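Local coordinates for protein putative phosphatase (Clostridium difficile, PDB 3SD7) that is a putative phosphatase of the haloacid dehalogenase-like hydrolase family, probably hydrolysing phosphate esters, at residues R98-F101 and A102-I106; D196-G199 and A200-G204. One frame throughout, in Å; residues are numbered along the deposited sequence. Where two conformers were deposited one is given.

Contact 1 (R98-F101 and A102-I106)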
ATOM      1  N   ARG A  98      14.377  -0.812  11.125  1.00 49.49           N
ATOM      2  CA  ARG A  98      13.719  -2.119  11.135  1.00 51.00           C
ATOM      3  C   ARG A  98      13.434  -2.616  12.542  1.00 52.11           C
ATOM      4  O   ARG A  98      12.379  -3.195  12.799  1.00 51.89           O
ATOM      5  CB  ARG A  98      14.557  -3.138  10.372  1.00 53.30           C
ATOM      6  CG  ARG A  98      14.639  -2.827   8.886  1.00 55.88           C
ATOM      7  CD  ARG A  98      15.423  -3.891   8.148  1.00 65.00           C
ATOM      8  NE  ARG A  98      15.405  -3.692   6.699  1.00 69.33           N
ATOM      9  CZ  ARG A  98      15.961  -4.525   5.818  1.00 75.09           C
ATOM     10  NH1 ARG A  98      16.586  -5.627   6.230  1.00 80.00           N
ATOM     11  NH2 ARG A  98      15.889  -4.260   4.518  1.00 76.57           N
ATOM     12  N   GLU A  99      14.377  -2.374  13.447  1.00 53.95           N
ATOM     13  CA  GLU A  99      14.226  -2.753  14.838  1.00 55.50           C
ATOM     14  C   GLU A  99      12.979  -2.091  15.426  1.00 52.26           C
ATOM     15  O   GLU A  99      12.131  -2.769  16.013  1.00 51.83           O
ATOM     16  CB  GLU A  99      15.484  -2.364  15.630  1.00 58.53           C
ATOM     17  CG  GLU A  99      15.416  -2.672  17.108  1.00 65.92           C
ATOM     18  CD  GLU A  99      16.722  -2.396  17.832  1.00 70.14           C
ATOM     19  OE1 GLU A  99      17.640  -1.794  17.234  1.00 69.44           O
ATOM     20  OE2 GLU A  99      16.828  -2.792  19.011  1.00 79.33           O
ATOM     21  N   TYR A 100      12.857  -0.775  15.257  1.00 49.54           N
ATOM     22  CA  TYR A 100      11.698  -0.065  15.790  1.00 48.14           C
ATOM     23  C   TYR A 100      10.422  -0.468  15.043  1.00 44.98           C
ATOM     24  O   TYR A 100       9.353  -0.576  15.637  1.00 44.75           O
ATOM     25  CB  TYR A 100      11.873   1.467  15.713  1.00 47.36           C
ATOM     26  CG  TYR A 100      10.675   2.213  16.284  1.00 47.93           C
ATOM     27  CD1 TYR A 100      10.679   2.697  17.589  1.00 51.65           C
ATOM     28  CD2 TYR A 100       9.515   2.386  15.527  1.00 46.62           C
ATOM     29  CE1 TYR A 100       9.567   3.354  18.110  1.00 52.27           C
ATOM     30  CE2 TYR A 100       8.411   3.037  16.036  1.00 47.49           C
ATOM     31  CZ  TYR A 100       8.437   3.515  17.326  1.00 50.44           C
ATOM     32  OH  TYR A 100       7.320   4.152  17.807  1.00 52.82           O
ATOM     33  N   PHE A 101      10.526  -0.686  13.744  1.00 44.24           N
ATOM     34  CA  PHE A 101       9.314  -0.994  12.979  1.00 42.09           C
ATOM     35  C   PHE A 101       8.719  -2.351  13.380  1.00 44.40           C
ATOM     36  O   PHE A 101       7.505  -2.482  13.570  1.00 41.92           O
ATOM     37  CB  PHE A 101       9.560  -0.954  11.483  1.00 41.16           C
ATOM     38  CG  PHE A 101       8.281  -1.048  10.678  1.00 39.09           C
ATOM     39  CD1 PHE A 101       7.524   0.088  10.411  1.00 37.04           C
ATOM     40  CD2 PHE A 101       7.816  -2.278  10.242  1.00 39.33           C
ATOM     41  CE1 PHE A 101       6.340  -0.004   9.693  1.00 35.63           C
ATOM     42  CE2 PHE A 101       6.623  -2.369   9.514  1.00 37.81           C
ATOM     43  CZ  PHE A 101       5.901  -1.253   9.245  1.00 34.84           C
ATOM     44  N   ALA A 102       9.581  -3.352  13.518  1.00 48.01           N
ATOM     45  CA  ALA A 102       9.131  -4.688  13.901  1.00 49.82           C
ATOM     46  C   ALA A 102       8.550  -4.690  15.317  1.00 52.24           C
ATOM     47  O   ALA A 102       7.606  -5.418  15.606  1.00 53.18           O
ATOM     48  CB  ALA A 102      10.283  -5.698  13.790  1.00 52.72           C
ATOM     49  N   ASP A 103       9.105  -3.856  16.187  1.00 53.91           N
ATOM     50  CA  ASP A 103       8.669  -3.796  17.581  1.00 56.40           C
ATOM     51  C   ASP A 103       7.377  -2.994  17.771  1.00 54.27           C
ATOM     52  O   ASP A 103       6.453  -3.456  18.447  1.00 55.46           O
ATOM     53  CB  ASP A 103       9.784  -3.188  18.443  1.00 59.58           C
ATOM     54  CG  ASP A 103       9.452  -3.173  19.939  1.00 64.31           C
ATOM     55  OD1 ASP A 103       8.649  -4.015  20.401  1.00 69.96           O
ATOM     56  OD2 ASP A 103      10.017  -2.315  20.654  1.00 71.10           O
ATOM     57  N   LYS A 104       7.319  -1.798  17.185  1.00 49.40           N
ATOM     58  CA  LYS A 104       6.167  -0.894  17.381  1.00 48.33           C
ATOM     59  C   LYS A 104       5.619  -0.234  16.131  1.00 43.21           C
ATOM     60  O   LYS A 104       4.416   0.040  16.051  1.00 41.69           O
ATOM     61  CB  LYS A 104       6.550   0.216  18.372  1.00 50.19           C
ATOM     62  CG  LYS A 104       6.880  -0.327  19.749  1.00 58.87           C
ATOM     63  CD  LYS A 104       7.072   0.729  20.833  1.00 67.97           C
ATOM     64  CE  LYS A 104       8.334   1.560  20.658  1.00 70.09           C
ATOM     65  NZ  LYS A 104       8.751   2.157  21.983  1.00 72.07           N
ATOM     66  N   GLY A 105       6.485   0.044  15.164  1.00 40.07           N
ATOM     67  CA  GLY A 105       6.058   0.720  13.941  1.00 37.74           C
ATOM     68  C   GLY A 105       4.944  -0.021  13.211  1.00 36.30           C
ATOM     69  O   GLY A 105       4.016   0.586  12.703  1.00 33.95           O
ATOM     70  N   ILE A 106       5.019  -1.353  13.225  1.00 37.74           N
ATOM     71  CA  ILE A 106       4.032  -2.189  12.507  1.00 37.09           C
ATOM     72  C   ILE A 106       2.614  -1.993  13.048  1.00 38.14           C
ATOM     73  O   ILE A 106       1.636  -2.169  12.318  1.00 36.93           O
ATOM     74  CB  ILE A 106       4.440  -3.683  12.549  1.00 38.67           C
ATOM     75  CG1 ILE A 106       3.494  -4.555  11.690  1.00 37.48           C
ATOM     76  CG2 ILE A 106       4.469  -4.181  13.978  1.00 37.56           C
ATOM     77  CD1 ILE A 106       3.410  -4.117  10.276  1.00 36.68           C
TER
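Lys-104 lays its aliphatic root over one face of the Tyr-100 ring: its CB stands 4.3 Å from the ring centroid, offset toward the rim, in a CH-pi contact. The lysine chain then bends at chi3 (-70°), and this turn brings CE to 3.4 Å from Tyr-100 CE1. The amide of Gly-105 approaches the same ring obliquely. The phenolic OH bonds to Glu-108 just beyond, while Tyr-53 of helix 44-57 meets the ring with its plane inclined.

On the next residue, the Phe-101 ring has backbone over one face: Ile-106 N above its centre and Gly-105 C nearer the rim. The first torsion of Phe-101, with CG anti to the backbone N (-171°), swings the ring toward this C-terminal backbone. The Ile-106 side chain crosses that of Phe-101 at about a right angle and sets CD1 3.7 Å from Phe-101 CE2. Phe-139 meets Phe-101 edge-to-face, and Ile-106 rests on helix 137-146.

The backbone explains why these partners are four and five residues apart. Tyr-100 O accepts two bonds, from Lys-104 N at 2.8 Å and from Gly-105 N at 3.0 Å, the donors arriving from opposite faces of the carbonyl plane. Ile-106 N then reaches Phe-101 O at 2.8 Å. Ala-102 N still keeps the ordinary i to i+4 bond to Arg-98 O. This widening from alpha-helical to pi-type turning is a helix C-terminal arrangement, here in the last turn of helix 87-105, where Tyr-100 and Phe-101 pack against helix 44-57, and Phe-101 and Ile-106 against helix 137-146.

Contact 2 (D196-G199 and A200-G204); sequences DIIG and AKKIG
Lys-202 runs back along the helix beside Ile-198, the two side chains pointing the same way. Its CB sits 3.6 Å from both Ile-198 O and Gly-199 O. CG, placed beside the backbone N by a chi1 of -75°, comes to 3.4 Å from Ile-198 O, and CD is still near that oxygen. From there the extended chain carries CE to 3.8 Å from Ile-198 CG2, with NZ only slightly farther from the same methyl. The aliphatic length of the lysine thus lies along a branched neighbour on an exposed flank; the Lys-202 side chain also touches Asn-169 of helix 168-179.

Lys-201 repeats the theme more obliquely: CG passes 3.4 Å from Ile-197 O, and CE ends 4.0 Å from Ile-197 CG2. Its ammonium group goes on to bond the carbonyl O of Glu-224.

Beneath these chains the i to i+4 bonding is regular, from Ala-200 N to Asp-196 O through to the longer Ile-203 N to Gly-199 O bond of 3.2 Å. Ala-200 faces the sheet, against Met-189 and Ser-207, while Asp-196, close to the bound sodium ion, is held through OD2 by Arg-193 N. Gly-204, with phi 88°, is the C' residue of a Schellman motif closing the helix of the beta-alpha-beta unit 187-191, 194-203, 206-210, part of the Rossmann-like core of haloacid dehalogenase-like hydrolases.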
ATOM      1  N   ASP A 196       0.450   1.142  -9.074  1.00 20.82           N
ATOM      2  CA  ASP A 196      -0.757   0.327  -9.078  1.00 20.12           C
ATOM      3  C   ASP A 196      -1.446   0.361 -10.429  1.00 21.53           C
ATOM      4  O   ASP A 196      -1.931  -0.664 -10.922  1.00 22.39           O
ATOM      5  CB  ASP A 196      -1.732   0.868  -8.028  1.00 19.74           C
ATOM      6  CG  ASP A 196      -1.202   0.747  -6.648  1.00 21.19           C
ATOM      7  OD1 ASP A 196      -0.785  -0.381  -6.285  1.00 22.27           O
ATOM      8  OD2 ASP A 196      -1.149   1.761  -5.909  1.00 23.40           O
ATOM      9  N   ILE A 197      -1.488   1.545 -11.048  0.50 22.02           N
ATOM     10  CA  ILE A 197      -2.139   1.710 -12.343  0.50 23.40           C
ATOM     11  C   ILE A 197      -1.298   1.070 -13.446  0.50 24.85           C
ATOM     12  O   ILE A 197      -1.830   0.377 -14.311  0.50 27.02           O
ATOM     13  CB  ILE A 197      -2.425   3.184 -12.655  0.50 23.32           C
ATOM     14  CG1 ILE A 197      -3.074   3.867 -11.445  0.50 21.37           C
ATOM     15  CG2 ILE A 197      -3.269   3.325 -13.949  0.50 25.57           C
ATOM     16  CD1 ILE A 197      -4.281   3.131 -10.913  0.50 19.39           C
ATOM     17  N   ILE A 198       0.016   1.280 -13.396  1.00 25.11           N
ATOM     18  CA  ILE A 198       0.950   0.668 -14.374  1.00 27.52           C
ATOM     19  C   ILE A 198       0.842  -0.874 -14.279  1.00 26.10           C
ATOM     20  O   ILE A 198       0.799  -1.581 -15.304  1.00 29.90           O
ATOM     21  CB  ILE A 198       2.405   1.114 -14.092  1.00 28.13           C
ATOM     22  CG1 ILE A 198       2.567   2.604 -14.398  1.00 31.28           C
ATOM     23  CG2 ILE A 198       3.397   0.292 -14.899  1.00 31.90           C
ATOM     24  CD1 ILE A 198       3.789   3.228 -13.736  1.00 31.91           C
ATOM     25  N   GLY A 199       0.760  -1.382 -13.048  1.00 25.15           N
ATOM     26  CA  GLY A 199       0.615  -2.818 -12.807  1.00 26.75           C
ATOM     27  C   GLY A 199      -0.666  -3.339 -13.437  1.00 26.29           C
ATOM     28  O   GLY A 199      -0.650  -4.324 -14.185  1.00 27.97           O
ATOM     29  N   ALA A 200      -1.762  -2.636 -13.192  1.00 24.19           N
ATOM     30  CA  ALA A 200      -3.066  -3.009 -13.745  1.00 25.55           C
ATOM     31  C   ALA A 200      -3.041  -3.048 -15.274  1.00 29.05           C
ATOM     32  O   ALA A 200      -3.561  -3.982 -15.912  1.00 30.36           O
ATOM     33  CB  ALA A 200      -4.107  -2.037 -13.288  1.00 24.61           C
ATOM     34  N   LYS A 201      -2.429  -2.030 -15.867  1.00 30.26           N
ATOM     35  CA  LYS A 201      -2.356  -1.960 -17.317  1.00 33.75           C
ATOM     36  C   LYS A 201      -1.507  -3.080 -17.923  1.00 34.75           C
ATOM     37  O   LYS A 201      -1.854  -3.619 -18.987  1.00 36.83           O
ATOM     38  CB  LYS A 201      -1.912  -0.564 -17.773  1.00 34.72           C
ATOM     39  CG  LYS A 201      -2.987   0.455 -17.517  1.00 35.88           C
ATOM     40  CD  LYS A 201      -2.657   1.824 -18.064  1.00 41.39           C
ATOM     41  CE  LYS A 201      -3.839   2.738 -17.845  1.00 43.19           C
ATOM     42  NZ  LYS A 201      -3.847   3.882 -18.764  1.00 46.47           N
ATOM     43  N   LYS A 202      -0.440  -3.472 -17.238  1.00 33.49           N
ATOM     44  CA  LYS A 202       0.395  -4.567 -17.725  1.00 36.50           C
ATOM     45  C   LYS A 202      -0.365  -5.902 -17.743  1.00 36.00           C
ATOM     46  O   LYS A 202      -0.136  -6.752 -18.603  1.00 38.10           O
ATOM     47  CB  LYS A 202       1.682  -4.706 -16.907  1.00 36.69           C
ATOM     48  CG  LYS A 202       2.727  -3.657 -17.189  1.00 40.51           C
ATOM     49  CD  LYS A 202       3.925  -3.819 -16.267  1.00 43.95           C
ATOM     50  CE  LYS A 202       4.981  -2.751 -16.518  1.00 50.32           C
ATOM     51  NZ  LYS A 202       6.007  -2.746 -15.426  1.00 53.74           N
ATOM     52  N   ILE A 203      -1.285  -6.059 -16.801  1.00 33.88           N
ATOM     53  CA  ILE A 203      -2.076  -7.259 -16.654  1.00 34.40           C
ATOM     54  C   ILE A 203      -3.335  -7.216 -17.519  1.00 37.26           C
ATOM     55  O   ILE A 203      -3.894  -8.262 -17.853  1.00 40.47           O
ATOM     56  CB  ILE A 203      -2.439  -7.465 -15.160  1.00 32.43           C
ATOM     57  CG1 ILE A 203      -1.155  -7.610 -14.337  1.00 31.82           C
ATOM     58  CG2 ILE A 203      -3.347  -8.683 -14.976  1.00 34.17           C
ATOM     59  CD1 ILE A 203      -0.255  -8.761 -14.781  1.00 36.34           C
ATOM     60  N   GLY A 204      -3.770  -6.020 -17.902  1.00 36.57           N
ATOM     61  CA  GLY A 204      -4.948  -5.862 -18.742  1.00 39.05           C
ATOM     62  C   GLY A 204      -6.246  -5.771 -17.965  1.00 37.48           C
ATOM     63  O   GLY A 204      -7.278  -6.278 -18.404  1.00 38.88           O
TER

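Both contacts lie near helix C-termini, on opposite sides of the chain's centre, with their own centres about 31 Å apart and nearest atoms about 17 Å apart. Contact 2 is the more buried: its helix connects neighbouring strands of the parallel sheet, and its first residue approaches the sodium ion, with Lys-201, Lys-202 and Ile-198 on the outside. Contact 1 is only partly buried and belongs to a helix packed among other helices. Its chemistry is aromatic, with rings set against methylenes and backbone, whereas contact 2 has no rings and joins regular backbone bonding to lysine methylenes lying beside isoleucines. Their endings differ too: a wider pi-type turn at 102-105, a positive-phi glycine at 204.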